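Local atomic coordinates of putative mRNA interferase YoeB (Agrobacterium tumefaciens, PDB entry 6N90), a protein that probably acts as the toxin of a type II toxin-antitoxin pair, a YoeB-family endonuclease thought to cleave messenger RNA. Residues A[2-16]-A[75-87]. Sequence-based numbering, arbitrary orientation.
Sequences KLVWTLSSWDDYEFW and SEQRLEVIQCRFH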
loop_
_atom_site.group_PDB
_atom_site.type_symbol
_atom_site.label_atom_id
_atom_site.label_comp_id
_atom_site.label_asym_id
_atom_site.label_seq_id
_atom_site.Cartn_x
_atom_site.Cartn_y
_atom_site.Cartn_z
ATOM N N LYS A 2 -8.168 -0.163 -5.540
ATOM C CA LYS A 2 -7.434 -0.187 -4.283
ATOM C C LYS A 2 -6.146 -0.991 -4.415
ATOM O O LYS A 2 -6.038 -1.874 -5.257
ATOM C CB LYS A 2 -8.319 -0.739 -3.163
ATOM C CG LYS A 2 -9.595 0.077 -3.000
ATOM C CD LYS A 2 -10.341 -0.152 -1.689
ATOM C CE LYS A 2 -11.433 0.918 -1.561
ATOM N NZ LYS A 2 -12.135 0.905 -0.250
ATOM N N LEU A 3 -5.160 -0.644 -3.596
ATOM C CA LEU A 3 -3.897 -1.353 -3.541
ATOM C C LEU A 3 -3.827 -2.023 -2.174
ATOM O O LEU A 3 -3.880 -1.351 -1.158
ATOM C CB LEU A 3 -2.714 -0.386 -3.759
ATOM C CG LEU A 3 -1.320 -0.969 -3.605
ATOM C CD1 LEU A 3 -1.071 -2.037 -4.613
ATOM C CD2 LEU A 3 -0.298 0.162 -3.809
ATOM N N VAL A 4 -3.758 -3.350 -2.152
ATOM C CA VAL A 4 -3.766 -4.118 -0.906
ATOM C C VAL A 4 -2.451 -4.861 -0.654
ATOM O O VAL A 4 -1.992 -5.634 -1.481
ATOM C CB VAL A 4 -4.922 -5.151 -0.899
ATOM C CG1 VAL A 4 -4.952 -5.836 0.441
ATOM C CG2 VAL A 4 -6.239 -4.454 -1.219
ATOM N N TRP A 5 -1.827 -4.589 0.492
ATOM C CA TRP A 5 -0.641 -5.327 0.916
ATOM C C TRP A 5 -0.950 -6.272 2.061
ATOM O O TRP A 5 -1.745 -5.971 2.929
ATOM C CB TRP A 5 0.447 -4.383 1.412
ATOM C CG TRP A 5 0.809 -3.315 0.463
ATOM C CD1 TRP A 5 0.141 -2.132 0.256
ATOM C CD2 TRP A 5 1.959 -3.285 -0.379
ATOM N NE1 TRP A 5 0.814 -1.372 -0.677
ATOM C CE2 TRP A 5 1.926 -2.065 -1.091
ATOM C CE3 TRP A 5 3.009 -4.177 -0.627
ATOM C CZ2 TRP A 5 2.912 -1.712 -2.016
ATOM C CZ3 TRP A 5 3.987 -3.815 -1.543
ATOM C CH2 TRP A 5 3.919 -2.604 -2.239
ATOM N N THR A 6 -0.221 -7.369 2.118
ATOM C CA THR A 6 -0.247 -8.219 3.302
ATOM C C THR A 6 0.788 -7.771 4.325
ATOM O O THR A 6 1.580 -6.863 4.056
ATOM C CB THR A 6 0.013 -9.674 2.923
ATOM O OG1 THR A 6 1.322 -9.784 2.355
ATOM C CG2 THR A 6 -1.028 -10.122 1.897
ATOM N N LEU A 7 0.774 -8.401 5.495
ATOM C CA LEU A 7 1.808 -8.153 6.501
ATOM C C LEU A 7 3.183 -8.373 5.892
ATOM O O LEU A 7 4.067 -7.516 5.999
ATOM C CB LEU A 7 1.623 -9.060 7.722
ATOM C CG LEU A 7 0.515 -8.681 8.709
ATOM C CD1 LEU A 7 0.439 -9.693 9.846
ATOM C CD2 LEU A 7 0.728 -7.265 9.252
ATOM N N SER A 8 3.363 -9.510 5.223
ATOM C CA SER A 8 4.690 -9.840 4.712
ATOM C C SER A 8 5.105 -9.016 3.487
ATOM O O SER A 8 6.282 -8.649 3.365
ATOM C CB SER A 8 4.784 -11.341 4.383
ATOM O OG SER A 8 3.905 -11.697 3.346
ATOM N N SER A 9 4.175 -8.710 2.583
ATOM C CA SER A 9 4.584 -7.965 1.398
ATOM C C SER A 9 4.909 -6.508 1.786
ATOM O O SER A 9 5.853 -5.910 1.248
ATOM C CB SER A 9 3.530 -8.035 0.270
ATOM O OG SER A 9 2.321 -7.354 0.570
ATOM N N TRP A 10 4.174 -5.946 2.740
ATOM C CA TRP A 10 4.507 -4.585 3.193
ATOM C C TRP A 10 5.852 -4.565 3.921
ATOM O O TRP A 10 6.659 -3.637 3.751
ATOM C CB TRP A 10 3.407 -4.016 4.097
ATOM C CG TRP A 10 3.662 -2.562 4.468
ATOM C CD1 TRP A 10 4.002 -2.071 5.717
ATOM C CD2 TRP A 10 3.634 -1.422 3.585
ATOM N NE1 TRP A 10 4.181 -0.697 5.649
ATOM C CE2 TRP A 10 3.957 -0.279 4.361
ATOM C CE3 TRP A 10 3.355 -1.252 2.222
ATOM C CZ2 TRP A 10 3.993 1.004 3.817
ATOM C CZ3 TRP A 10 3.399 0.027 1.678
ATOM C CH2 TRP A 10 3.728 1.141 2.476
ATOM N N ASP A 11 6.120 -5.605 4.701
ATOM C CA ASP A 11 7.409 -5.705 5.387
ATOM C C ASP A 11 8.562 -5.736 4.389
ATOM O O ASP A 11 9.567 -5.043 4.564
ATOM C CB ASP A 11 7.446 -6.942 6.292
ATOM C CG ASP A 11 6.814 -6.683 7.646
ATOM O OD1 ASP A 11 6.765 -5.497 8.060
ATOM O OD2 ASP A 11 6.377 -7.660 8.291
ATOM N N ASP A 12 8.418 -6.523 3.328
ATOM C CA ASP A 12 9.476 -6.544 2.338
ATOM C C ASP A 12 9.590 -5.269 1.530
ATOM O O ASP A 12 10.698 -4.899 1.117
ATOM C CB ASP A 12 9.297 -7.728 1.422
ATOM C CG ASP A 12 9.744 -9.020 2.078
ATOM O OD1 ASP A 12 10.576 -8.971 3.028
ATOM O OD2 ASP A 12 9.253 -10.076 1.647
ATOM N N TYR A 13 8.463 -4.589 1.304
ATOM C CA TYR A 13 8.519 -3.275 0.646
ATOM C C TYR A 13 9.265 -2.286 1.529
ATOM O O TYR A 13 10.079 -1.520 1.036
ATOM C CB TYR A 13 7.114 -2.767 0.362
ATOM C CG TYR A 13 6.984 -1.482 -0.449
ATOM C CD1 TYR A 13 7.265 -1.451 -1.816
ATOM C CD2 TYR A 13 6.462 -0.340 0.147
ATOM C CE1 TYR A 13 7.076 -0.273 -2.560
ATOM C CE2 TYR A 13 6.281 0.834 -0.573
ATOM C CZ TYR A 13 6.598 0.871 -1.915
ATOM O OH TYR A 13 6.395 2.046 -2.616
ATOM N N GLU A 14 9.044 -2.380 2.837
ATOM C CA GLU A 14 9.741 -1.530 3.788
ATOM C C GLU A 14 11.231 -1.864 3.721
ATOM O O GLU A 14 12.076 -0.969 3.716
ATOM C CB GLU A 14 9.210 -1.754 5.203
ATOM C CG GLU A 14 7.978 -0.930 5.541
ATOM C CD GLU A 14 8.160 -0.095 6.793
ATOM O OE1 GLU A 14 9.316 0.251 7.115
ATOM O OE2 GLU A 14 7.147 0.216 7.454
ATOM N N PHE A 15 11.547 -3.157 3.667
ATOM C CA PHE A 15 12.934 -3.601 3.573
ATOM C C PHE A 15 13.624 -2.931 2.393
ATOM O O PHE A 15 14.761 -2.446 2.512
ATOM C CB PHE A 15 13.003 -5.124 3.434
ATOM C CG PHE A 15 14.376 -5.633 3.107
ATOM C CD1 PHE A 15 15.284 -5.881 4.117
ATOM C CD2 PHE A 15 14.757 -5.866 1.788
ATOM C CE1 PHE A 15 16.580 -6.369 3.819
ATOM C CE2 PHE A 15 16.045 -6.351 1.488
ATOM C CZ PHE A 15 16.950 -6.602 2.514
ATOM N N TRP A 16 12.918 -2.847 1.259
ATOM C CA TRP A 16 13.526 -2.220 0.105
ATOM C C TRP A 16 13.742 -0.721 0.363
ATOM O O TRP A 16 14.774 -0.156 -0.034
ATOM C CB TRP A 16 12.685 -2.445 -1.151
ATOM C CG TRP A 16 12.730 -3.893 -1.661
ATOM C CD1 TRP A 16 11.666 -4.698 -1.917
ATOM C CD2 TRP A 16 13.900 -4.656 -1.984
ATOM N NE1 TRP A 16 12.097 -5.925 -2.373
ATOM C CE2 TRP A 16 13.464 -5.926 -2.421
ATOM C CE3 TRP A 16 15.272 -4.395 -1.941
ATOM C CZ2 TRP A 16 14.355 -6.932 -2.814
ATOM C CZ3 TRP A 16 16.154 -5.393 -2.324
ATOM C CH2 TRP A 16 15.687 -6.647 -2.766
ATOM N N SER A 75 -15.824 -1.075 -11.831
ATOM C CA SER A 75 -15.348 0.204 -11.311
ATOM C C SER A 75 -14.778 0.123 -9.903
ATOM O O SER A 75 -14.151 1.073 -9.426
ATOM C CB SER A 75 -16.486 1.222 -11.340
ATOM O OG SER A 75 -17.692 0.632 -10.884
ATOM N N GLU A 76 -15.001 -1.001 -9.232
ATOM C CA GLU A 76 -14.474 -1.202 -7.885
ATOM C C GLU A 76 -13.586 -2.441 -7.853
ATOM O O GLU A 76 -14.058 -3.538 -7.536
ATOM C CB GLU A 76 -15.612 -1.328 -6.869
ATOM C CG GLU A 76 -15.155 -1.265 -5.412
ATOM C CD GLU A 76 -16.314 -1.074 -4.448
ATOM O OE1 GLU A 76 -17.306 -0.427 -4.842
ATOM O OE2 GLU A 76 -16.231 -1.555 -3.297
ATOM N N GLN A 77 -12.313 -2.254 -8.208
ATOM C CA GLN A 77 -11.327 -3.330 -8.278
ATOM C C GLN A 77 -10.232 -3.152 -7.231
ATOM O O GLN A 77 -10.156 -2.105 -6.579
ATOM C CB GLN A 77 -10.692 -3.397 -9.671
ATOM C CG GLN A 77 -11.674 -3.548 -10.823
ATOM C CD GLN A 77 -10.991 -3.662 -12.175
ATOM O OE1 GLN A 77 -9.792 -3.935 -12.260
ATOM N NE2 GLN A 77 -11.756 -3.438 -13.248
ATOM N N ARG A 78 -9.397 -4.174 -7.077
ATOM C CA ARG A 78 -8.227 -4.072 -6.184
ATOM C C ARG A 78 -7.045 -4.872 -6.722
ATOM O O ARG A 78 -7.217 -5.890 -7.399
ATOM C CB ARG A 78 -8.585 -4.535 -4.761
ATOM C CG ARG A 78 -8.957 -6.026 -4.682
ATOM C CD ARG A 78 -9.488 -6.416 -3.301
ATOM N NE ARG A 78 -9.693 -7.861 -3.199
ATOM C CZ ARG A 78 -10.807 -8.494 -3.561
ATOM N NH1 ARG A 78 -11.836 -7.821 -4.057
ATOM N NH2 ARG A 78 -10.885 -9.811 -3.431
ATOM N N LEU A 79 -5.832 -4.375 -6.477
ATOM C CA LEU A 79 -4.636 -5.137 -6.773
ATOM C C LEU A 79 -4.082 -5.576 -5.440
ATOM O O LEU A 79 -3.817 -4.740 -4.586
ATOM C CB LEU A 79 -3.591 -4.303 -7.525
ATOM C CG LEU A 79 -2.389 -5.110 -8.031
ATOM C CD1 LEU A 79 -1.846 -4.504 -9.308
ATOM C CD2 LEU A 79 -1.297 -5.143 -6.989
ATOM N N GLU A 80 -3.921 -6.884 -5.270
ATOM C CA GLU A 80 -3.394 -7.439 -4.023
ATOM C C GLU A 80 -1.956 -7.828 -4.264
ATOM O O GLU A 80 -1.691 -8.663 -5.130
ATOM C CB GLU A 80 -4.167 -8.686 -3.583
ATOM C CG GLU A 80 -5.493 -8.482 -2.892
ATOM C CD GLU A 80 -6.174 -9.818 -2.629
ATOM O OE1 GLU A 80 -6.306 -10.199 -1.445
ATOM O OE2 GLU A 80 -6.567 -10.485 -3.612
ATOM N N VAL A 81 -1.027 -7.253 -3.502
ATOM C CA VAL A 81 0.369 -7.662 -3.592
ATOM C C VAL A 81 0.664 -8.746 -2.562
ATOM O O VAL A 81 0.505 -8.527 -1.360
ATOM C CB VAL A 81 1.325 -6.485 -3.359
ATOM C CG1 VAL A 81 2.809 -6.950 -3.487
ATOM C CG2 VAL A 81 0.979 -5.347 -4.301
ATOM N N ILE A 82 1.110 -9.897 -3.048
ATOM C CA ILE A 82 1.375 -11.068 -2.232
ATOM C C ILE A 82 2.847 -11.142 -1.853
ATOM O O ILE A 82 3.188 -11.532 -0.733
ATOM C CB ILE A 82 0.953 -12.358 -2.982
ATOM C CG1 ILE A 82 -0.476 -12.204 -3.495
ATOM C CG2 ILE A 82 1.069 -13.578 -2.086
ATOM C CD1 ILE A 82 -1.468 -11.830 -2.424
ATOM N N GLN A 83 3.715 -10.759 -2.784
ATOM C CA GLN A 83 5.162 -10.777 -2.544
ATOM C C GLN A 83 5.861 -9.695 -3.375
ATOM O O GLN A 83 5.413 -9.388 -4.469
ATOM C CB GLN A 83 5.707 -12.192 -2.861
ATOM C CG GLN A 83 7.062 -12.290 -3.539
ATOM C CD GLN A 83 7.388 -13.726 -3.956
ATOM O OE1 GLN A 83 6.645 -14.672 -3.646
ATOM N NE2 GLN A 83 8.487 -13.890 -4.674
ATOM N N CYS A 84 6.947 -9.107 -2.874
ATOM C CA CYS A 84 7.751 -8.207 -3.696
ATOM C C CYS A 84 9.245 -8.399 -3.378
ATOM O O CYS A 84 10.037 -7.444 -3.323
ATOM C CB CYS A 84 7.322 -6.737 -3.494
ATOM S SG CYS A 84 7.648 -6.087 -1.847
ATOM N N ARG A 85 9.613 -9.662 -3.182
ATOM C CA ARG A 85 10.969 -10.045 -2.806
ATOM C C ARG A 85 11.114 -11.555 -3.000
ATOM O O ARG A 85 10.174 -12.294 -2.736
ATOM C CB ARG A 85 11.251 -9.652 -1.352
ATOM C CG ARG A 85 12.721 -9.718 -0.936
ATOM C CD ARG A 85 12.873 -9.166 0.477
ATOM N NE ARG A 85 14.212 -9.374 1.020
ATOM C CZ ARG A 85 14.482 -9.443 2.322
ATOM N NH1 ARG A 85 13.515 -9.331 3.218
ATOM N NH2 ARG A 85 15.724 -9.641 2.728
ATOM N N PHE A 86 12.279 -11.987 -3.474
ATOM C CA PHE A 86 12.613 -13.404 -3.677
ATOM C C PHE A 86 11.862 -14.062 -4.837
ATOM O O PHE A 86 10.992 -13.454 -5.468
ATOM C CB PHE A 86 12.367 -14.217 -2.396
ATOM C CG PHE A 86 13.103 -13.681 -1.203
ATOM C CD1 PHE A 86 14.483 -13.518 -1.245
ATOM C CD2 PHE A 86 12.419 -13.349 -0.048
ATOM C CE1 PHE A 86 15.159 -13.021 -0.156
ATOM C CE2 PHE A 86 13.087 -12.851 1.043
ATOM C CZ PHE A 86 14.461 -12.675 0.984
ATOM N N HIS A 87 12.216 -15.314 -5.121
ATOM C CA HIS A 87 11.471 -16.107 -6.106
ATOM C C HIS A 87 10.119 -16.553 -5.542
ATOM O O HIS A 87 9.946 -16.592 -4.321
ATOM C CB HIS A 87 12.303 -17.308 -6.556
ATOM C CG HIS A 87 13.423 -16.944 -7.482
ATOM N ND1 HIS A 87 13.242 -16.784 -8.836
ATOM C CD2 HIS A 87 14.736 -16.703 -7.241
ATOM C CE1 HIS A 87 14.398 -16.459 -9.397
ATOM N NE2 HIS A 87 15.318 -16.406 -8.451
HETATM O O HOH W 1 -2.392 -8.194 -0.417
HETATM O O HOH W 2 1.710 -12.247 1.445
HETATM O O HOH W 3 5.189 -11.627 1.050
HETATM O O HOH W 4 7.491 -9.956 -0.141
HETATM O O HOH W 5 8.888 -12.545 0.185
#
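Arg85 lays its guanidinium flat on Phe15 of helix 7-16, CZ 3.6 Å from the ring centroid and the planes 13° apart, a cation-pi stack. CG anti to the backbone N (chi1 -167°) and an extended chain carry it there, while Phe86 sets its ring over the aliphatic CG of Arg85 and brings CZ to the rim of the guanidinium's opposite face. That leaves the edge for Asp12: Arg85 NH1 donates within the guanidinium plane to Asp12 OD1 at 3.0 Å, from above the carboxylate plane, so stack and salt bridge together fix the group's rotation. Trp16 turns its edge to the strand, NE1 donating to Cys84 O at 2.7 Å. The small Cys84 lets the helix come close, its SG 3.6 Å from Tyr13 N. At the helix start Ser9 OG donates to Val81 O from above the carbonyl plane (2.9 Å) and accepts from Thr6 N, while Ser9 N donates to Thr6 OG1, closing a capping box. Val81 packs CG1 against Trp5 CZ3 (3.9 Å) and CG2 against Leu3 CD1, apolar groups on a buried face. In this YoeB-like toxin fold strand 2-5 pairs in parallel with 76-84, and antiparallel with a second subunit's strand, while the helix packs obliquely, at 53°, against 76-84.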